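Maltose/maltodextrin transport permease homologue (Bdellovibrio bacteriovorus HD100, PDB 6FFL) binds maltotriose through its solute-binding MalE domain, the part described here, and, as a fused permease subunit, probably takes part in maltodextrin transport. Local coordinates at residues F197-I200 and L201-D205; I356-Q359 and K360-G364; P368-A371 and A372-Q376. All blocks are in the same frame, centred on the assembly; numbering follows the deposited sequence.

Interaction 1: F197-I200 and L201-D205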
loop_
_atom_site.group_PDB
_atom_site.type_symbol
_atom_site.label_atom_id
_atom_site.label_comp_id
_atom_site.label_asym_id
_atom_site.label_seq_id
_atom_site.Cartn_x
_atom_site.Cartn_y
_atom_site.Cartn_z
ATOM N N PHE A 197 -8.415 17.134 4.909
ATOM C CA PHE A 197 -9.756 17.079 4.341
ATOM C C PHE A 197 -10.019 18.274 3.440
ATOM O O PHE A 197 -10.562 18.126 2.336
ATOM C CB PHE A 197 -10.806 17.045 5.454
ATOM C CG PHE A 197 -10.886 15.738 6.193
ATOM C CD1 PHE A 197 -10.247 14.601 5.719
ATOM C CD2 PHE A 197 -11.592 15.656 7.387
ATOM C CE1 PHE A 197 -10.342 13.396 6.402
ATOM C CE2 PHE A 197 -11.683 14.455 8.087
ATOM C CZ PHE A 197 -11.045 13.322 7.588
ATOM N N GLN A 198 -9.652 19.477 3.897
ATOM C CA GLN A 198 -9.964 20.665 3.110
ATOM C C GLN A 198 -9.092 20.766 1.871
ATOM O O GLN A 198 -9.559 21.260 0.834
ATOM C CB GLN A 198 -9.836 21.931 3.964
ATOM C CG GLN A 198 -10.633 21.860 5.262
ATOM C CD GLN A 198 -10.631 23.155 6.066
ATOM O OE1 GLN A 198 -11.690 23.722 6.348
ATOM N NE2 GLN A 198 -9.443 23.622 6.445
ATOM N N PHE A 199 -7.834 20.328 1.966
ATOM C CA PHE A 199 -6.923 20.380 0.822
ATOM C C PHE A 199 -7.470 19.569 -0.339
ATOM O O PHE A 199 -7.482 20.032 -1.488
ATOM C CB PHE A 199 -5.540 19.865 1.245
ATOM C CG PHE A 199 -4.543 19.781 0.119
ATOM C CD1 PHE A 199 -4.049 20.931 -0.483
ATOM C CD2 PHE A 199 -4.107 18.547 -0.333
ATOM C CE1 PHE A 199 -3.134 20.848 -1.510
ATOM C CE2 PHE A 199 -3.192 18.458 -1.365
ATOM C CZ PHE A 199 -2.707 19.601 -1.950
ATOM N N ILE A 200 -7.969 18.369 -0.056
ATOM C CA ILE A 200 -8.472 17.536 -1.137
ATOM C C ILE A 200 -9.815 18.057 -1.641
ATOM O O ILE A 200 -10.092 18.020 -2.844
ATOM C CB ILE A 200 -8.521 16.070 -0.681
ATOM C CG1 ILE A 200 -7.089 15.514 -0.674
ATOM C CG2 ILE A 200 -9.412 15.225 -1.585
ATOM C CD1 ILE A 200 -7.001 14.139 -0.160
ATOM N N LEU A 201 -10.661 18.590 -0.748
ATOM C CA LEU A 201 -11.871 19.249 -1.229
ATOM C C LEU A 201 -11.537 20.396 -2.174
ATOM O O LEU A 201 -12.236 20.620 -3.169
ATOM C CB LEU A 201 -12.712 19.765 -0.056
ATOM C CG LEU A 201 -13.507 18.753 0.754
ATOM C CD1 LEU A 201 -14.181 19.486 1.904
ATOM C CD2 LEU A 201 -14.549 18.089 -0.108
ATOM N N LYS A 202 -10.474 21.139 -1.874
ATOM C CA LYS A 202 -10.096 22.255 -2.737
ATOM C C LYS A 202 -9.635 21.753 -4.099
ATOM O O LYS A 202 -10.001 22.325 -5.132
ATOM C CB LYS A 202 -9.006 23.086 -2.052
ATOM C CG LYS A 202 -8.470 24.272 -2.845
ATOM C CD LYS A 202 -7.519 25.088 -1.967
ATOM C CE LYS A 202 -6.908 26.270 -2.709
ATOM N NZ LYS A 202 -5.931 25.826 -3.742
ATOM N N LEU A 203 -8.837 20.681 -4.123
ATOM C CA LEU A 203 -8.423 20.099 -5.400
ATOM C C LEU A 203 -9.629 19.692 -6.241
ATOM O O LEU A 203 -9.626 19.861 -7.466
ATOM C CB LEU A 203 -7.523 18.888 -5.161
ATOM C CG LEU A 203 -6.144 19.087 -4.525
ATOM C CD1 LEU A 203 -5.428 17.756 -4.374
ATOM C CD2 LEU A 203 -5.304 20.062 -5.326
ATOM N N ARG A 204 -10.680 19.173 -5.597
ATOM C CA ARG A 204 -11.829 18.658 -6.333
ATOM C C ARG A 204 -12.787 19.765 -6.750
ATOM O O ARG A 204 -13.312 19.744 -7.870
ATOM C CB ARG A 204 -12.567 17.612 -5.485
ATOM C CG ARG A 204 -13.713 16.886 -6.198
ATOM C CD ARG A 204 -14.602 16.102 -5.205
ATOM N NE ARG A 204 -15.438 17.012 -4.426
ATOM C CZ ARG A 204 -16.250 16.637 -3.440
ATOM N NH1 ARG A 204 -16.349 15.358 -3.109
ATOM N NH2 ARG A 204 -16.968 17.545 -2.792
ATOM N N ASP A 205 -13.037 20.734 -5.871
ATOM C CA ASP A 205 -14.170 21.638 -6.044
ATOM C C ASP A 205 -13.776 23.053 -6.410
ATOM O O ASP A 205 -14.565 23.763 -7.031
ATOM C CB ASP A 205 -15.012 21.682 -4.763
ATOM C CG ASP A 205 -15.619 20.344 -4.430
ATOM O OD1 ASP A 205 -15.745 19.511 -5.358
ATOM O OD2 ASP A 205 -15.976 20.125 -3.254
#

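Interaction 2: I356-Q359 and K360-G364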
loop_
_atom_site.group_PDB
_atom_site.type_symbol
_atom_site.label_atom_id
_atom_site.label_comp_id
_atom_site.label_asym_id
_atom_site.label_seq_id
_atom_site.Cartn_x
_atom_site.Cartn_y
_atom_site.Cartn_z
ATOM N N ILE A 356 -14.890 6.166 7.076
ATOM C CA ILE A 356 -16.285 6.523 7.304
ATOM C C ILE A 356 -16.461 8.036 7.283
ATOM O O ILE A 356 -17.343 8.566 6.594
ATOM C CB ILE A 356 -16.770 5.920 8.634
ATOM C CG1 ILE A 356 -16.894 4.403 8.518
ATOM C CG2 ILE A 356 -18.108 6.554 9.077
ATOM C CD1 ILE A 356 -16.902 3.710 9.871
ATOM N N GLN A 357 -15.604 8.757 8.015
ATOM C CA GLN A 357 -15.808 10.196 8.150
ATOM C C GLN A 357 -15.520 10.929 6.845
ATOM O O GLN A 357 -16.279 11.832 6.465
ATOM C CB GLN A 357 -14.951 10.757 9.289
ATOM C CG GLN A 357 -15.264 10.168 10.656
ATOM C CD GLN A 357 -16.753 10.042 10.936
ATOM O OE1 GLN A 357 -17.538 10.959 10.681
ATOM N NE2 GLN A 357 -17.147 8.899 11.477
ATOM N N TYR A 358 -14.443 10.565 6.130
ATOM C CA TYR A 358 -14.154 11.318 4.909
ATOM C C TYR A 358 -15.157 11.004 3.809
ATOM O O TYR A 358 -15.424 11.858 2.958
ATOM C CB TYR A 358 -12.724 11.086 4.392
ATOM C CG TYR A 358 -12.248 12.260 3.514
ATOM C CD1 TYR A 358 -12.595 13.574 3.843
ATOM C CD2 TYR A 358 -11.517 12.054 2.354
ATOM C CE1 TYR A 358 -12.179 14.661 3.066
ATOM C CE2 TYR A 358 -11.099 13.124 1.568
ATOM C CZ TYR A 358 -11.435 14.427 1.929
ATOM O OH TYR A 358 -11.035 15.512 1.162
ATOM N N GLN A 359 -15.740 9.807 3.814
ATOM C CA GLN A 359 -16.809 9.537 2.857
ATOM C C GLN A 359 -17.955 10.515 3.051
ATOM O O GLN A 359 -18.539 11.003 2.076
ATOM C CB GLN A 359 -17.302 8.092 2.993
ATOM C CG GLN A 359 -18.198 7.619 1.849
ATOM C CD GLN A 359 -19.656 8.033 2.015
ATOM O OE1 GLN A 359 -20.121 8.296 3.125
ATOM N NE2 GLN A 359 -20.383 8.101 0.901
ATOM N N LYS A 360 -18.273 10.832 4.307
ATOM C CA LYS A 360 -19.362 11.763 4.578
ATOM C C LYS A 360 -18.989 13.181 4.177
ATOM O O LYS A 360 -19.846 13.946 3.722
ATOM C CB LYS A 360 -19.728 11.715 6.058
ATOM C CG LYS A 360 -20.326 10.400 6.517
ATOM C CD LYS A 360 -20.500 10.428 8.035
ATOM C CE LYS A 360 -21.182 9.181 8.559
ATOM N NZ LYS A 360 -21.356 9.250 10.037
ATOM N N VAL A 361 -17.725 13.562 4.377
ATOM C CA VAL A 361 -17.261 14.869 3.919
ATOM C C VAL A 361 -17.385 14.971 2.405
ATOM O O VAL A 361 -17.944 15.937 1.867
ATOM C CB VAL A 361 -15.807 15.107 4.355
ATOM C CG1 VAL A 361 -15.309 16.440 3.793
ATOM C CG2 VAL A 361 -15.690 15.076 5.848
ATOM N N LEU A 362 -16.821 13.992 1.696
ATOM C CA LEU A 362 -16.853 14.041 0.237
ATOM C C LEU A 362 -18.272 13.960 -0.299
ATOM O O LEU A 362 -18.561 14.518 -1.363
ATOM C CB LEU A 362 -15.999 12.919 -0.343
ATOM C CG LEU A 362 -14.507 13.079 -0.049
ATOM C CD1 LEU A 362 -13.737 11.909 -0.608
ATOM C CD2 LEU A 362 -13.958 14.386 -0.611
ATOM N N ALA A 363 -19.174 13.278 0.412
ATOM C CA ALA A 363 -20.571 13.246 0.007
ATOM C C ALA A 363 -21.316 14.527 0.362
ATOM O O ALA A 363 -22.468 14.693 -0.056
ATOM C CB ALA A 363 -21.285 12.047 0.646
ATOM N N GLY A 364 -20.701 15.417 1.131
ATOM C CA GLY A 364 -21.285 16.724 1.381
ATOM C C GLY A 364 -22.207 16.808 2.575
ATOM O O GLY A 364 -23.017 17.739 2.645
#

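Interaction 3: P368-A371 and A372-Q376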
loop_
_atom_site.group_PDB
_atom_site.type_symbol
_atom_site.label_atom_id
_atom_site.label_comp_id
_atom_site.label_asym_id
_atom_site.label_seq_id
_atom_site.Cartn_x
_atom_site.Cartn_y
_atom_site.Cartn_z
ATOM N N PRO A 368 -15.473 19.465 7.390
ATOM C CA PRO A 368 -14.174 18.859 7.750
ATOM C C PRO A 368 -13.839 18.867 9.237
ATOM O O PRO A 368 -13.358 17.846 9.758
ATOM C CB PRO A 368 -13.179 19.700 6.937
ATOM C CG PRO A 368 -13.949 20.109 5.728
ATOM C CD PRO A 368 -15.371 20.349 6.212
ATOM N N GLN A 369 -14.068 19.978 9.943
ATOM C CA GLN A 369 -13.734 20.001 11.366
ATOM C C GLN A 369 -14.559 18.981 12.148
ATOM O O GLN A 369 -14.021 18.231 12.974
ATOM C CB GLN A 369 -13.933 21.401 11.943
ATOM C CG GLN A 369 -13.501 21.492 13.402
ATOM C CD GLN A 369 -13.515 22.913 13.923
ATOM O OE1 GLN A 369 -12.830 23.785 13.390
ATOM N NE2 GLN A 369 -14.299 23.155 14.963
ATOM N N ALA A 370 -15.872 18.939 11.901
ATOM C CA ALA A 370 -16.726 17.962 12.574
ATOM C C ALA A 370 -16.286 16.538 12.253
ATOM O O ALA A 370 -16.317 15.653 13.119
ATOM C CB ALA A 370 -18.187 18.183 12.167
ATOM N N ALA A 371 -15.858 16.299 11.014
ATOM C CA ALA A 371 -15.431 14.954 10.630
ATOM C C ALA A 371 -14.160 14.526 11.362
ATOM O O ALA A 371 -14.029 13.357 11.748
ATOM C CB ALA A 371 -15.214 14.890 9.126
ATOM N N ALA A 372 -13.204 15.445 11.542
ATOM C CA ALA A 372 -12.009 15.108 12.316
ATOM C C ALA A 372 -12.367 14.799 13.762
ATOM O O ALA A 372 -11.834 13.852 14.357
ATOM C CB ALA A 372 -10.997 16.255 12.248
ATOM N N GLU A 373 -13.271 15.588 14.349
ATOM C CA GLU A 373 -13.704 15.321 15.716
ATOM C C GLU A 373 -14.341 13.944 15.821
ATOM O O GLU A 373 -14.035 13.174 16.739
ATOM C CB GLU A 373 -14.690 16.401 16.186
ATOM C CG GLU A 373 -14.093 17.806 16.322
ATOM C CD GLU A 373 -15.136 18.928 16.297
ATOM O OE1 GLU A 373 -14.731 20.106 16.421
ATOM O OE2 GLU A 373 -16.349 18.645 16.153
ATOM N N GLN A 374 -15.233 13.609 14.888
ATOM C CA GLN A 374 -15.920 12.322 14.956
ATOM C C GLN A 374 -15.035 11.161 14.521
ATOM O O GLN A 374 -15.296 10.019 14.921
ATOM C CB GLN A 374 -17.199 12.370 14.114
ATOM C CG GLN A 374 -18.331 13.096 14.837
ATOM C CD GLN A 374 -19.388 13.660 13.901
ATOM O OE1 GLN A 374 -19.945 12.948 13.064
ATOM N NE2 GLN A 374 -19.672 14.946 14.049
ATOM N N ALA A 375 -14.000 11.418 13.715
ATOM C CA ALA A 375 -13.011 10.379 13.442
ATOM C C ALA A 375 -12.316 9.949 14.728
ATOM O O ALA A 375 -12.153 8.749 14.987
ATOM C CB ALA A 375 -11.986 10.865 12.413
ATOM N N GLN A 376 -11.932 10.913 15.562
ATOM C CA GLN A 376 -11.297 10.578 16.834
ATOM C C GLN A 376 -12.252 9.809 17.743
ATOM O O GLN A 376 -11.879 8.781 18.329
ATOM C CB GLN A 376 -10.808 11.851 17.527
ATOM C CG GLN A 376 -10.056 11.618 18.847
ATOM C CD GLN A 376 -8.727 10.913 18.651
ATOM O OE1 GLN A 376 -8.165 10.930 17.564
ATOM N NE2 GLN A 376 -8.215 10.293 19.711
HETATM O O HOH W 1 -18.315 16.567 15.746
#

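Interaction 1: F197-I200 and L201-D205
Phe197 O is gripped from two directions: Leu201 N, one helical turn on, donates to it at 3.1 Å, and the hydroxyl of Tyr358, from helix 346-362, bonds to it too. Three further backbone bonds carry the same pattern on, the shortest from Lys202 N to Gln198 O at 2.9 Å. Phe199 and Leu203 meet four residues apart. With CG of Phe199 opposite its own backbone N (chi1 176°), the ring swings alongside the next turn, where Leu203 CG lies over one face, displaced toward the rim, and Leu203 CD1 touches Phe199 CE2 at 3.8 Å. This is the i to i+4 packing of helix 191-205 in the bilobed solute-binding fold; Phe170 and Ile136 continue the apolar layer, suiting an aromatic ring and a branched aliphatic chain. Nearer the helix end Arg204 holds its neighbour Asp205 side-on, Arg204 NE to Asp205 OD1 at 2.7 Å and Arg204 NH2 to Asp205 OD2 at 2.8 Å. Leu201 CD2 lies 3.6 Å above the guanidinium plane of Arg204. The paired bonds hold the guanidinium in place, with NH1 directed to Leu362 O, while Lys212 reaches Asp205 OD1 and Lys202 pairs with Asp207.

Interaction 2: I356-Q359 and K360-G364
Tyr358 turns one side of its ring to Leu362, one turn later, and to Val361, three residues on. Leu362 comes over the face: its CG stands 3.8 Å from the centroid of the Tyr358 ring, only 14° off the normal, a CH-pi contact. The two methyls spread along one side of the same face, Leu362 CD1 near Tyr358 CE2 (3.6 Å) and Leu362 CD2 near Tyr358 CZ (3.6 Å). Val361 approaches obliquely, its CB 3.6 Å from Tyr358 CD1. Chi1 of Tyr358, at -156°, sets CG beside the carbonyl carbon of Tyr358 and leads the ring on along the helix. Phe167 meets this ring edge-to-face and Phe197 stacks on it; with the Tyr358 hydroxyl already bound to helix 191-205, a phenol suits a site apolar along the ring and polar at its end. On another flank Lys360, extended beyond CG, runs alongside Ile356 and Gln357; its CE passes Ile356 CG2 at 4.1 Å. The helix closes in a Schellman motif, with two bonds back into the last turn, one of them Gly364 N to Val361 O at 2.9 Å, and a positive phi of 89° at Gly364, readily adopted without a side chain. The chemistry implies that dispersion across its ring and one polar bond hold Tyr358, whereas Lys360 lends the helix an aliphatic stem with its charge at the far end.

Interaction 3: P368-A371 and A372-Q376
Glu373 folds back over the turn that precedes it, toward Gln369 and Ala370, and its side chain can be followed outward from the backbone. Its CB sits 3.6 Å from Ala370 O. With chi1 at -66°, CG lies beside the Glu373 backbone N and comes within 3.4 Å of Gln369 O, the carbonyl to which that same N donates a hydrogen bond. CD continues past this oxygen at 3.6 Å, and the two carboxylate oxygens then part, OE1 toward Gln369 and OE2 toward Ala370. OE1 receives a weak hydrogen bond from Gln369 NE2 (3.4 Å), the amide and carboxylate planes being turned 56° from each other. OE2 passes near Ala370 CA and accepts a hydrogen bond from a water at 2.9 Å. That water in turn accepts from Gln374 NE2 at 2.7 Å and donates weakly to Ala370 O; since Gln374 was modelled in two conformers, the link to Gln374 may hold in only part of the molecules. A carboxylate between two amides suits this polar flank, where the bonds are long or run through water and constrain the chains only loosely.

The other flank is made of alanines. Ala371 and Ala375, joined by a bond from Ala375 N to Ala371 O at 2.8 Å, keep the surface low enough for helix 346-362 to come close, with Gln357 resting on both and Val361 on Ala371. Pro368 fits the opening turn, where its missing N-H costs no helical bond, and it packs against Phe197 and Leu201 of helix 191-205. Polar side chains on one flank and small apolar ones on another mark an amphipathic helix, here the second arm of an antiparallel helical hairpin in the solute-binding protein fold.

In the fold
Interactions 1, 2 and 3 follow in series along the chain, on helices 191-205, 346-362 and 368-384. The centre of interaction 2 is about 12 Å from that of interaction 1 and about 10 Å from that of interaction 3; the centres of interactions 1 and 3 are about 16 Å apart, and each interaction touches both others. Helices 346-362 and 368-384 are consecutive and pack antiparallel. Helix 191-205, far earlier in the sequence, packs against both, so the C-terminal hairpin is tied to the body of the solute-binding domain. The three helices pack as one cluster on the same side of the chain's centre, with the Tyr358 side chain about 10 Å from bound sugar.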